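Local coordinates for oligopeptide-binding protein appA (Bacillus subtilis, PDB 1XOC), which binds oligopeptides, tetra- and pentapeptides among them, and delivers them to an ABC permease that supports sporulation and genetic competence, at residues A[52-60]-A[152-160]; A[425-433]-A[451-459]. All blocks are in the same frame, centred on the assembly; numbering follows the deposited sequence.

How the contacts relate
Contact 1 and contact 2 follow one another along the chain and do not touch: their centres lie 24 Å apart and their nearest atoms about 8 Å. Both border the bound nonapeptide, though unequally. In contact 1, D154 hydrogen-bonds the peptide backbone, S155, whose hydroxyl is bound mainly to N151 O, adds a weak bond, and T59 packs on it. In contact 2, I430 alone of the two segments reaches the peptide, resting on a polar side chain, while the interface of 425-433 with 451-459 lies behind it. The zinc ions stand apart from both, about 9 Å from the side chain of I158 and about 12 Å from that of D451.

Contact 1: residues A[52-60]-A[152-160]; sequences LYSFLTKTD and ALDSTAILP
The rings of Y53 and F55 both reach A157, in different ways. One face of the Y53 ring has L52 CB above its centre, and water 1 lies in plane at its edge. A157 CB approaches the same ring obliquely and comes within 3.4 Å of Y53 CB, while L159 CD2 meets Y53 CE1. The F55 ring is edged in its plane by S155 O and T156 N; its CD1 lies 3.2 Å from D154 O, so the ring is set against the turn in which the backbone leaves helix 147-155. F55 CG stands beside its own backbone N (chi1 -56°), an orientation that also brings CE1 to A157 CB, 3.7 Å away.

This is an edge of the five-stranded antiparallel sheet in a family 5 solute-binding protein: 57-59 is an outermost strand, hydrogen-bonded to strand 65-76 and here met by the end of a helix. I158 N donates to S54 O at 2.9 Å, nearly straight, and T57 N gives L153 O a weak bond. Waters fill in between the backbones: water 1 joins S54 N to I158 O, water 2 links L56 N with L153 O and T156 O, and water 3 donates to T57 O and D154 O. L56 CD1 touches L153 CD2 at 3.8 Å, and Y107 of helix 100-108 packs on both leucines.

At the ligand end, T59 OG1 donates to D154 OD1 at 2.6 Å, meeting the oxygen nearly along its C-O axis. D154 CG sits between its backbone N and carbonyl carbon (chi1 57°), which brings OD1 to T59. The same OD1 hydrogen-bonds the backbone of the bound peptide, so T59, which also packs on that backbone, orients the carboxylate that binds it.

Contact 2: residues A[425-433]-A[451-459]; sequences PDQYDIFHS and DKLMKDAKS
K458 lies across one face of the Y428 ring, its CE 3.6 Å from the ring centroid in a CH-pi contact and its NZ over the same face in a cation-pi contact at 4.2 Å. The opposite face takes H432 CB. The imidazole of H432 is itself layered: D451 OD1 lies above the centre of one face, with carboxylate and ring planes 24° apart, and Y428 CE1 lies over the other. S433 holds that carboxylate with two bonds, N to OD1 at 3.0 Å and OG to OD2 at 2.6 Å, both on the syn side but tilted out of the carboxylate plane. S433 OG is placed between its backbone N and carbonyl carbon (chi1 66°), which brings OG to the same carboxylate as its backbone N. Beside this stack, at the ring edges, M454 bends at its last torsion (chi3 -80°), carrying CE to within 3.7 Å of H432 N and leaving SD beside Q427 O.

Further out, D426 binds the lysine and caps the turn leading into helix 428-431. Its OD1 forms a salt bridge with K458 NZ at 3.0 Å, while OD2 accepts from Y428 N at 2.9 Å, a capping bond that comes from above the carboxylate plane. Water 5 ties D426 OD2 to M454 O. D145 gives K458 NZ a second salt-bridge partner, and E124 and S434 hydrogen-bond Y428 OH. The short helix 428-431, which follows strand 414-420, packs against helix 448-457, and both rest on helix 463-480, where F431 packs on I477, L453 on I473 and A457 on Y470.

Contact 1: residues A[52-60]-A[152-160]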
ATOM      1  N   LEU A  52      -7.928 -15.083   0.258  1.00 28.97           N
ATOM      2  CA  LEU A  52      -7.427 -16.484   0.253  1.00 28.85           C
ATOM      3  C   LEU A  52      -6.935 -17.038   1.586  1.00 28.40           C
ATOM      4  O   LEU A  52      -6.992 -18.252   1.794  1.00 28.30           O
ATOM      5  CB  LEU A  52      -6.262 -16.651  -0.741  1.00 27.81           C
ATOM      6  CG  LEU A  52      -6.536 -16.473  -2.228  1.00 29.90           C
ATOM      7  CD1 LEU A  52      -5.289 -16.409  -3.043  1.00 30.95           C
ATOM      8  CD2 LEU A  52      -7.423 -17.593  -2.651  1.00 31.97           C
ATOM      9  N   TYR A  53      -6.352 -16.171   2.436  1.00 28.95           N
ATOM     10  CA  TYR A  53      -5.598 -16.595   3.602  1.00 28.98           C
ATOM     11  C   TYR A  53      -6.242 -16.092   4.858  1.00 29.16           C
ATOM     12  O   TYR A  53      -7.114 -15.216   4.813  1.00 28.92           O
ATOM     13  CB  TYR A  53      -4.158 -16.055   3.516  1.00 29.11           C
ATOM     14  CG  TYR A  53      -3.428 -16.544   2.304  1.00 27.77           C
ATOM     15  CD1 TYR A  53      -3.122 -17.893   2.171  1.00 28.97           C
ATOM     16  CD2 TYR A  53      -3.008 -15.664   1.344  1.00 28.07           C
ATOM     17  CE1 TYR A  53      -2.464 -18.376   1.057  1.00 28.74           C
ATOM     18  CE2 TYR A  53      -2.348 -16.129   0.236  1.00 26.67           C
ATOM     19  CZ  TYR A  53      -2.076 -17.466   0.113  1.00 29.84           C
ATOM     20  OH  TYR A  53      -1.378 -17.889  -1.024  1.00 29.95           O
ATOM     21  N   SER A  54      -5.753 -16.619   5.975  1.00 28.52           N
ATOM     22  CA  SER A  54      -6.072 -16.129   7.298  1.00 29.57           C
ATOM     23  C   SER A  54      -4.817 -15.520   7.949  1.00 29.65           C
ATOM     24  O   SER A  54      -3.678 -15.836   7.583  1.00 30.08           O
ATOM     25  CB  SER A  54      -6.601 -17.245   8.174  1.00 29.89           C
ATOM     26  OG  SER A  54      -7.763 -17.841   7.630  1.00 30.79           O
ATOM     27  N   PHE A  55      -5.103 -14.725   8.989  1.00 29.12           N
ATOM     28  CA  PHE A  55      -4.134 -13.901   9.707  1.00 28.38           C
ATOM     29  C   PHE A  55      -4.442 -14.008  11.197  1.00 28.93           C
ATOM     30  O   PHE A  55      -5.601 -14.112  11.602  1.00 29.41           O
ATOM     31  CB  PHE A  55      -4.277 -12.438   9.254  1.00 29.22           C
ATOM     32  CG  PHE A  55      -4.123 -12.272   7.726  1.00 28.47           C
ATOM     33  CD1 PHE A  55      -2.936 -11.812   7.140  1.00 31.42           C
ATOM     34  CD2 PHE A  55      -5.190 -12.567   6.905  1.00 29.70           C
ATOM     35  CE1 PHE A  55      -2.842 -11.724   5.733  1.00 31.20           C
ATOM     36  CE2 PHE A  55      -5.056 -12.471   5.499  1.00 28.57           C
ATOM     37  CZ  PHE A  55      -3.929 -12.041   4.969  1.00 31.67           C
ATOM     38  N   LEU A  56      -3.402 -13.950  12.018  1.00 28.81           N
ATOM     39  CA  LEU A  56      -3.590 -14.076  13.436  1.00 29.00           C
ATOM     40  C   LEU A  56      -4.513 -12.974  13.978  1.00 28.80           C
ATOM     41  O   LEU A  56      -5.331 -13.195  14.891  1.00 29.31           O
ATOM     42  CB  LEU A  56      -2.241 -14.050  14.170  1.00 29.73           C
ATOM     43  CG  LEU A  56      -1.457 -15.353  13.979  1.00 28.51           C
ATOM     44  CD1 LEU A  56      -0.034 -15.220  14.543  1.00 29.65           C
ATOM     45  CD2 LEU A  56      -2.183 -16.585  14.514  1.00 29.31           C
ATOM     46  N   THR A  57      -4.370 -11.759  13.458  1.00 27.15           N
ATOM     47  CA  THR A  57      -5.200 -10.615  13.854  1.00 28.36           C
ATOM     48  C   THR A  57      -5.744  -9.917  12.631  1.00 28.39           C
ATOM     49  O   THR A  57      -5.314 -10.210  11.500  1.00 28.69           O
ATOM     50  CB  THR A  57      -4.422  -9.575  14.663  1.00 28.78           C
ATOM     51  OG1 THR A  57      -3.311  -9.130  13.860  1.00 29.03           O
ATOM     52  CG2 THR A  57      -3.943 -10.142  16.006  1.00 29.54           C
ATOM     53  N   LYS A  58      -6.618  -8.955  12.822  1.00 30.20           N
ATOM     54  CA  LYS A  58      -7.247  -8.188  11.762  1.00 31.73           C
ATOM     55  C   LYS A  58      -7.531  -6.806  12.310  1.00 31.62           C
ATOM     56  O   LYS A  58      -8.037  -6.673  13.426  1.00 31.46           O
ATOM     57  CB  LYS A  58      -8.555  -8.871  11.353  1.00 33.30           C
ATOM     58  CG  LYS A  58      -9.350  -8.229  10.280  1.00 36.31           C
ATOM     59  CD  LYS A  58     -10.698  -8.978  10.100  1.00 38.12           C
ATOM     60  CE  LYS A  58     -10.632 -10.125   9.125  1.00 43.31           C
ATOM     61  NZ  LYS A  58     -11.949 -10.876   9.056  1.00 42.17           N
ATOM     62  N   THR A  59      -7.197  -5.772  11.555  1.00 31.58           N
ATOM     63  CA  THR A  59      -7.462  -4.407  11.963  1.00 31.35           C
ATOM     64  C   THR A  59      -8.798  -3.988  11.374  1.00 31.46           C
ATOM     65  O   THR A  59      -9.027  -4.104  10.147  1.00 31.27           O
ATOM     66  CB  THR A  59      -6.302  -3.455  11.600  1.00 31.79           C
ATOM     67  OG1 THR A  59      -5.147  -3.822  12.370  1.00 33.26           O
ATOM     68  CG2 THR A  59      -6.628  -2.028  11.859  1.00 31.95           C
ATOM     69  N   ASP A  60      -9.707  -3.570  12.253  1.00 31.34           N
ATOM     70  CA  ASP A  60     -11.066  -3.302  11.845  1.00 32.78           C
ATOM     71  C   ASP A  60     -11.246  -1.898  11.273  1.00 31.52           C
ATOM     72  O   ASP A  60     -10.272  -1.141  11.113  1.00 30.57           O
ATOM     73  CB  ASP A  60     -12.044  -3.635  12.968  1.00 32.65           C
ATOM     74  CG  ASP A  60     -12.044  -2.635  14.060  1.00 32.79           C
ATOM     75  OD1 ASP A  60     -11.392  -1.582  13.915  1.00 31.37           O
ATOM     76  OD2 ASP A  60     -12.734  -2.858  15.102  1.00 35.70           O
ATOM     77  N   ALA A 152       2.720  -6.823  12.008  1.00 29.64           N
ATOM     78  CA  ALA A 152       3.142  -8.140  11.556  1.00 29.80           C
ATOM     79  C   ALA A 152       2.018  -9.142  11.681  1.00 29.40           C
ATOM     80  O   ALA A 152       1.774  -9.948  10.773  1.00 28.90           O
ATOM     81  CB  ALA A 152       4.396  -8.660  12.285  1.00 30.57           C
ATOM     82  N   LEU A 153       1.316  -9.118  12.816  1.00 29.57           N
ATOM     83  CA  LEU A 153       0.254 -10.101  13.081  1.00 29.24           C
ATOM     84  C   LEU A 153      -0.919 -10.033  12.103  1.00 29.60           C
ATOM     85  O   LEU A 153      -1.564 -11.067  11.842  1.00 31.01           O
ATOM     86  CB  LEU A 153      -0.256  -9.976  14.546  1.00 28.69           C
ATOM     87  CG  LEU A 153       0.793 -10.388  15.547  1.00 28.40           C
ATOM     88  CD1 LEU A 153       0.245 -10.138  16.954  1.00 29.20           C
ATOM     89  CD2 LEU A 153       1.226 -11.797  15.425  1.00 30.25           C
ATOM     90  N   ASP A 154      -1.251  -8.850  11.610  1.00 30.64           N
ATOM     91  CA  ASP A 154      -2.409  -8.756  10.717  1.00 31.38           C
ATOM     92  C   ASP A 154      -1.974  -8.775   9.259  1.00 31.71           C
ATOM     93  O   ASP A 154      -2.831  -8.863   8.395  1.00 33.05           O
ATOM     94  CB  ASP A 154      -3.325  -7.577  10.979  1.00 34.63           C
ATOM     95  CG  ASP A 154      -2.650  -6.275  10.907  1.00 36.76           C
ATOM     96  OD1 ASP A 154      -3.367  -5.243  11.043  1.00 45.37           O
ATOM     97  OD2 ASP A 154      -1.414  -6.220  10.782  1.00 42.85           O
ATOM     98  N   SER A 155      -0.674  -8.667   9.016  1.00 31.35           N
ATOM     99  CA  SER A 155      -0.127  -8.624   7.629  1.00 31.60           C
ATOM    100  C   SER A 155       0.390  -9.935   7.110  1.00 32.20           C
ATOM    101  O   SER A 155       0.606 -10.082   5.885  1.00 34.07           O
ATOM    102  CB  SER A 155       1.006  -7.617   7.576  1.00 32.88           C
ATOM    103  OG  SER A 155       0.534  -6.340   7.943  1.00 35.53           O
ATOM    104  N   THR A 156       0.577 -10.901   8.007  1.00 30.13           N
ATOM    105  CA  THR A 156       1.223 -12.152   7.686  1.00 29.38           C
ATOM    106  C   THR A 156       0.212 -13.281   7.441  1.00 29.81           C
ATOM    107  O   THR A 156      -0.358 -13.852   8.376  1.00 30.08           O
ATOM    108  CB  THR A 156       2.222 -12.570   8.740  1.00 28.71           C
ATOM    109  OG1 THR A 156       3.077 -11.460   9.031  1.00 28.15           O
ATOM    110  CG2 THR A 156       3.081 -13.791   8.284  1.00 30.47           C
ATOM    111  N   ALA A 157       0.004 -13.569   6.157  1.00 28.85           N
ATOM    112  CA  ALA A 157      -0.869 -14.672   5.745  1.00 29.61           C
ATOM    113  C   ALA A 157      -0.262 -16.001   6.106  1.00 29.92           C
ATOM    114  O   ALA A 157       0.888 -16.253   5.755  1.00 30.85           O
ATOM    115  CB  ALA A 157      -1.109 -14.635   4.230  1.00 30.09           C
ATOM    116  N   ILE A 158      -1.044 -16.872   6.772  1.00 28.50           N
ATOM    117  CA  ILE A 158      -0.531 -18.150   7.232  1.00 28.56           C
ATOM    118  C   ILE A 158      -0.516 -19.161   6.061  1.00 29.49           C
ATOM    119  O   ILE A 158      -1.553 -19.476   5.433  1.00 28.81           O
ATOM    120  CB  ILE A 158      -1.327 -18.677   8.487  1.00 28.85           C
ATOM    121  CG1 ILE A 158      -1.306 -17.658   9.633  1.00 28.70           C
ATOM    122  CG2 ILE A 158      -0.764 -19.983   8.914  1.00 30.61           C
ATOM    123  CD1 ILE A 158       0.036 -17.158  10.022  1.00 26.96           C
ATOM    124  N   LEU A 159       0.678 -19.696   5.809  1.00 28.84           N
ATOM    125  CA  LEU A 159       0.889 -20.628   4.702  1.00 28.99           C
ATOM    126  C   LEU A 159       0.954 -22.082   5.180  1.00 28.14           C
ATOM    127  O   LEU A 159       1.352 -22.346   6.317  1.00 29.83           O
ATOM    128  CB  LEU A 159       2.193 -20.283   3.983  1.00 29.29           C
ATOM    129  CG  LEU A 159       2.346 -18.848   3.468  1.00 30.99           C
ATOM    130  CD1 LEU A 159       3.759 -18.654   2.937  1.00 34.33           C
ATOM    131  CD2 LEU A 159       1.341 -18.547   2.384  1.00 35.00           C
ATOM    132  N   PRO A 160       0.584 -23.048   4.314  1.00 28.29           N
ATOM    133  CA  PRO A 160       0.603 -24.453   4.673  1.00 28.78           C
ATOM    134  C   PRO A 160       1.995 -25.105   4.584  1.00 28.41           C
ATOM    135  O   PRO A 160       2.540 -25.316   3.484  1.00 29.73           O
ATOM    136  CB  PRO A 160      -0.357 -25.079   3.656  1.00 28.48           C
ATOM    137  CG  PRO A 160      -0.282 -24.196   2.489  1.00 30.38           C
ATOM    138  CD  PRO A 160      -0.014 -22.824   2.999  1.00 28.25           C
TER
HETATM  139  O   HOH W   1      -4.240 -19.089   5.568  1.00 16.70           O
HETATM  140  O   HOH W   2      -0.652 -13.492  10.984  1.00 15.45           O
HETATM  141  O   HOH W   3      -5.567  -9.221   8.895  1.00 24.56           O
HETATM  142  O   HOH W   4      -5.849  -6.351   8.972  1.00 21.59           O

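Contact 2: residues A[425-433]-A[451-459]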
ATOM      1  N   PRO A 425       1.192   3.703  12.687  1.00 34.75           N
ATOM      2  CA  PRO A 425       1.964   4.774  12.066  1.00 35.70           C
ATOM      3  C   PRO A 425       3.448   4.688  12.421  1.00 36.95           C
ATOM      4  O   PRO A 425       3.819   4.925  13.564  1.00 38.23           O
ATOM      5  CB  PRO A 425       1.309   6.031  12.646  1.00 35.75           C
ATOM      6  CG  PRO A 425       0.879   5.611  13.995  1.00 34.41           C
ATOM      7  CD  PRO A 425       0.406   4.190  13.834  1.00 34.34           C
ATOM      8  N   ASP A 426       4.278   4.321  11.445  1.00 38.07           N
ATOM      9  CA  ASP A 426       5.743   4.257  11.629  1.00 38.33           C
ATOM     10  C   ASP A 426       6.383   4.394  10.222  1.00 38.73           C
ATOM     11  O   ASP A 426       6.194   3.527   9.324  1.00 40.44           O
ATOM     12  CB  ASP A 426       6.186   2.963  12.371  1.00 39.12           C
ATOM     13  CG  ASP A 426       7.727   2.881  12.606  1.00 40.71           C
ATOM     14  OD1 ASP A 426       8.223   1.959  13.342  1.00 45.99           O
ATOM     15  OD2 ASP A 426       8.452   3.759  12.087  1.00 46.46           O
ATOM     16  N   GLN A 427       7.120   5.498  10.052  1.00 37.31           N
ATOM     17  CA  GLN A 427       7.733   5.919   8.791  1.00 36.12           C
ATOM     18  C   GLN A 427       9.041   5.197   8.485  1.00 34.34           C
ATOM     19  O   GLN A 427       9.607   5.381   7.414  1.00 33.97           O
ATOM     20  CB  GLN A 427       8.055   7.415   8.859  1.00 37.10           C
ATOM     21  CG  GLN A 427       6.873   8.323   9.129  1.00 40.34           C
ATOM     22  CD  GLN A 427       5.764   8.086   8.195  1.00 43.06           C
ATOM     23  OE1 GLN A 427       4.609   7.887   8.614  1.00 50.24           O
ATOM     24  NE2 GLN A 427       6.083   8.061   6.903  1.00 44.17           N
ATOM     25  N   TYR A 428       9.534   4.420   9.437  1.00 32.00           N
ATOM     26  CA  TYR A 428      10.794   3.693   9.297  1.00 31.97           C
ATOM     27  C   TYR A 428      10.808   2.847   8.006  1.00 31.10           C
ATOM     28  O   TYR A 428      11.801   2.824   7.291  1.00 29.16           O
ATOM     29  CB  TYR A 428      10.994   2.813  10.526  1.00 31.69           C
ATOM     30  CG  TYR A 428      12.226   1.957  10.531  1.00 31.89           C
ATOM     31  CD1 TYR A 428      13.377   2.340  11.204  1.00 31.89           C
ATOM     32  CD2 TYR A 428      12.218   0.715   9.902  1.00 32.17           C
ATOM     33  CE1 TYR A 428      14.492   1.514  11.226  1.00 31.08           C
ATOM     34  CE2 TYR A 428      13.322  -0.105   9.922  1.00 32.50           C
ATOM     35  CZ  TYR A 428      14.455   0.303  10.569  1.00 31.75           C
ATOM     36  OH  TYR A 428      15.552  -0.538  10.592  1.00 34.80           O
ATOM     37  N   ASP A 429       9.708   2.146   7.719  1.00 31.19           N
ATOM     38  CA  ASP A 429       9.673   1.197   6.610  1.00 32.03           C
ATOM     39  C   ASP A 429       9.939   1.878   5.277  1.00 31.85           C
ATOM     40  O   ASP A 429      10.480   1.262   4.363  1.00 30.75           O
ATOM     41  CB  ASP A 429       8.312   0.449   6.552  1.00 33.22           C
ATOM     42  CG  ASP A 429       8.141  -0.583   7.661  1.00 38.89           C
ATOM     43  OD1 ASP A 429       9.112  -0.838   8.408  1.00 44.76           O
ATOM     44  OD2 ASP A 429       7.018  -1.185   7.785  1.00 47.86           O
ATOM     45  N   ILE A 430       9.541   3.139   5.168  1.00 31.29           N
ATOM     46  CA  ILE A 430       9.588   3.876   3.912  1.00 31.66           C
ATOM     47  C   ILE A 430      10.771   4.850   3.820  1.00 31.10           C
ATOM     48  O   ILE A 430      11.306   5.046   2.739  1.00 29.72           O
ATOM     49  CB  ILE A 430       8.237   4.634   3.700  1.00 32.62           C
ATOM     50  CG1 ILE A 430       7.094   3.607   3.501  1.00 34.93           C
ATOM     51  CG2 ILE A 430       8.320   5.578   2.528  1.00 33.05           C
ATOM     52  CD1 ILE A 430       5.689   4.251   3.479  1.00 36.73           C
ATOM     53  N   PHE A 431      11.176   5.444   4.930  1.00 29.22           N
ATOM     54  CA  PHE A 431      12.182   6.532   4.917  1.00 29.85           C
ATOM     55  C   PHE A 431      13.505   6.272   5.629  1.00 29.64           C
ATOM     56  O   PHE A 431      14.468   7.042   5.461  1.00 29.87           O
ATOM     57  CB  PHE A 431      11.567   7.828   5.442  1.00 30.46           C
ATOM     58  CG  PHE A 431      10.422   8.362   4.599  1.00 29.78           C
ATOM     59  CD1 PHE A 431      10.637   8.829   3.312  1.00 31.09           C
ATOM     60  CD2 PHE A 431       9.131   8.386   5.096  1.00 32.70           C
ATOM     61  CE1 PHE A 431       9.571   9.318   2.550  1.00 31.51           C
ATOM     62  CE2 PHE A 431       8.070   8.861   4.313  1.00 32.82           C
ATOM     63  CZ  PHE A 431       8.321   9.347   3.049  1.00 31.95           C
ATOM     64  N   HIS A 432      13.600   5.232   6.453  1.00 29.29           N
ATOM     65  CA  HIS A 432      14.899   4.922   7.065  1.00 28.66           C
ATOM     66  C   HIS A 432      15.878   4.410   5.979  1.00 28.69           C
ATOM     67  O   HIS A 432      15.513   3.622   5.126  1.00 28.40           O
ATOM     68  CB  HIS A 432      14.735   3.924   8.203  1.00 28.81           C
ATOM     69  CG  HIS A 432      15.951   3.806   9.056  1.00 27.74           C
ATOM     70  ND1 HIS A 432      16.075   4.422  10.286  1.00 30.11           N
ATOM     71  CD2 HIS A 432      17.100   3.127   8.865  1.00 26.96           C
ATOM     72  CE1 HIS A 432      17.252   4.132  10.800  1.00 28.91           C
ATOM     73  NE2 HIS A 432      17.904   3.358   9.955  1.00 29.03           N
ATOM     74  N   SER A 433      17.114   4.893   5.987  1.00 28.89           N
ATOM     75  CA  SER A 433      18.072   4.541   4.928  1.00 28.54           C
ATOM     76  C   SER A 433      18.441   3.062   4.866  1.00 28.41           C
ATOM     77  O   SER A 433      18.926   2.572   3.841  1.00 29.03           O
ATOM     78  CB  SER A 433      19.343   5.379   5.063  1.00 29.11           C
ATOM     79  OG  SER A 433      20.045   5.082   6.234  1.00 29.80           O
ATOM     80  N   ASP A 451      17.090   9.090  10.553  1.00 31.54           N
ATOM     81  CA  ASP A 451      17.297   7.652  10.798  1.00 30.89           C
ATOM     82  C   ASP A 451      17.282   7.367  12.295  1.00 30.71           C
ATOM     83  O   ASP A 451      16.572   6.492  12.772  1.00 30.37           O
ATOM     84  CB  ASP A 451      18.655   7.190  10.257  1.00 30.51           C
ATOM     85  CG  ASP A 451      18.653   6.902   8.761  1.00 32.27           C
ATOM     86  OD1 ASP A 451      17.568   6.881   8.142  1.00 32.86           O
ATOM     87  OD2 ASP A 451      19.768   6.662   8.229  1.00 30.56           O
ATOM     88  N   LYS A 452      18.089   8.125  13.026  1.00 30.32           N
ATOM     89  CA  LYS A 452      18.189   7.968  14.460  1.00 30.77           C
ATOM     90  C   LYS A 452      16.852   8.174  15.178  1.00 30.20           C
ATOM     91  O   LYS A 452      16.507   7.430  16.082  1.00 30.42           O
ATOM     92  CB  LYS A 452      19.225   8.946  15.016  1.00 30.89           C
ATOM     93  CG  LYS A 452      19.427   8.780  16.517  1.00 31.27           C
ATOM     94  CD  LYS A 452      20.716   9.396  17.047  1.00 32.79           C
ATOM     95  CE  LYS A 452      21.221   8.660  18.300  1.00 34.95           C
ATOM     96  NZ  LYS A 452      20.141   8.239  19.240  1.00 36.90           N
ATOM     97  N   LEU A 453      16.131   9.221  14.811  1.00 30.17           N
ATOM     98  CA  LEU A 453      14.831   9.506  15.419  1.00 30.64           C
ATOM     99  C   LEU A 453      13.812   8.379  15.204  1.00 30.50           C
ATOM    100  O   LEU A 453      13.106   7.989  16.131  1.00 30.22           O
ATOM    101  CB  LEU A 453      14.263  10.821  14.876  1.00 31.22           C
ATOM    102  CG  LEU A 453      14.974  12.109  15.287  1.00 30.59           C
ATOM    103  CD1 LEU A 453      14.530  13.266  14.426  1.00 32.33           C
ATOM    104  CD2 LEU A 453      14.726  12.416  16.751  1.00 32.82           C
ATOM    105  N   MET A 454      13.738   7.883  13.973  1.00 30.98           N
ATOM    106  CA  MET A 454      12.853   6.768  13.613  1.00 31.09           C
ATOM    107  C   MET A 454      13.194   5.470  14.338  1.00 31.46           C
ATOM    108  O   MET A 454      12.306   4.760  14.809  1.00 31.61           O
ATOM    109  CB  MET A 454      12.887   6.553  12.094  1.00 31.24           C
ATOM    110  CG  MET A 454      12.161   7.652  11.320  1.00 31.32           C
ATOM    111  SD  MET A 454      12.023   7.389   9.531  1.00 32.56           S
ATOM    112  CE  MET A 454      13.635   7.902   8.956  1.00 33.08           C
ATOM    113  N   LYS A 455      14.483   5.161  14.419  1.00 31.71           N
ATOM    114  CA  LYS A 455      14.961   4.007  15.162  1.00 32.00           C
ATOM    115  C   LYS A 455      14.631   4.135  16.657  1.00 31.77           C
ATOM    116  O   LYS A 455      14.077   3.208  17.261  1.00 31.56           O
ATOM    117  CB  LYS A 455      16.471   3.859  14.959  1.00 32.37           C
ATOM    118  CG  LYS A 455      17.105   2.606  15.561  1.00 33.24           C
ATOM    119  CD  LYS A 455      18.616   2.813  15.731  1.00 34.05           C
ATOM    120  CE  LYS A 455      19.294   1.660  16.448  1.00 35.10           C
ATOM    121  NZ  LYS A 455      20.751   1.926  16.696  1.00 36.67           N
ATOM    122  N   ASP A 456      14.969   5.284  17.249  1.00 31.68           N
ATOM    123  CA  ASP A 456      14.742   5.505  18.686  1.00 31.73           C
ATOM    124  C   ASP A 456      13.249   5.553  19.020  1.00 31.23           C
ATOM    125  O   ASP A 456      12.843   5.141  20.102  1.00 31.16           O
ATOM    126  CB  ASP A 456      15.440   6.787  19.179  1.00 32.42           C
ATOM    127  CG  ASP A 456      16.982   6.696  19.146  1.00 33.82           C
ATOM    128  OD1 ASP A 456      17.573   5.598  18.965  1.00 35.84           O
ATOM    129  OD2 ASP A 456      17.614   7.758  19.305  1.00 36.70           O
ATOM    130  N   ALA A 457      12.424   6.001  18.073  1.00 31.09           N
ATOM    131  CA  ALA A 457      10.971   6.086  18.292  1.00 30.98           C
ATOM    132  C   ALA A 457      10.338   4.729  18.574  1.00 30.61           C
ATOM    133  O   ALA A 457       9.335   4.651  19.275  1.00 30.85           O
ATOM    134  CB  ALA A 457      10.278   6.757  17.114  1.00 30.98           C
ATOM    135  N   LYS A 458      10.943   3.663  18.055  1.00 30.86           N
ATOM    136  CA  LYS A 458      10.406   2.310  18.217  1.00 30.95           C
ATOM    137  C   LYS A 458      10.310   1.859  19.652  1.00 30.94           C
ATOM    138  O   LYS A 458       9.524   0.977  19.948  1.00 30.59           O
ATOM    139  CB  LYS A 458      11.251   1.275  17.473  1.00 30.68           C
ATOM    140  CG  LYS A 458      11.197   1.413  15.981  1.00 29.63           C
ATOM    141  CD  LYS A 458      12.061   0.383  15.294  1.00 30.40           C
ATOM    142  CE  LYS A 458      11.853   0.423  13.776  1.00 31.22           C
ATOM    143  NZ  LYS A 458      10.469  -0.017  13.362  1.00 31.97           N
ATOM    144  N   SER A 459      11.129   2.438  20.532  1.00 31.72           N
ATOM    145  CA  SER A 459      11.191   2.006  21.920  1.00 32.48           C
ATOM    146  C   SER A 459      10.215   2.770  22.829  1.00 32.95           C
ATOM    147  O   SER A 459      10.086   2.443  24.015  1.00 33.05           O
ATOM    148  CB  SER A 459      12.620   2.166  22.448  1.00 32.36           C
ATOM    149  OG  SER A 459      13.021   3.520  22.393  1.00 33.26           O
TER
HETATM  150  O   HOH W   5       9.874   4.956  13.826  1.00 34.24           O
HETATM  151  O   HOH W   6      16.637   8.672   6.253  1.00 26.64           O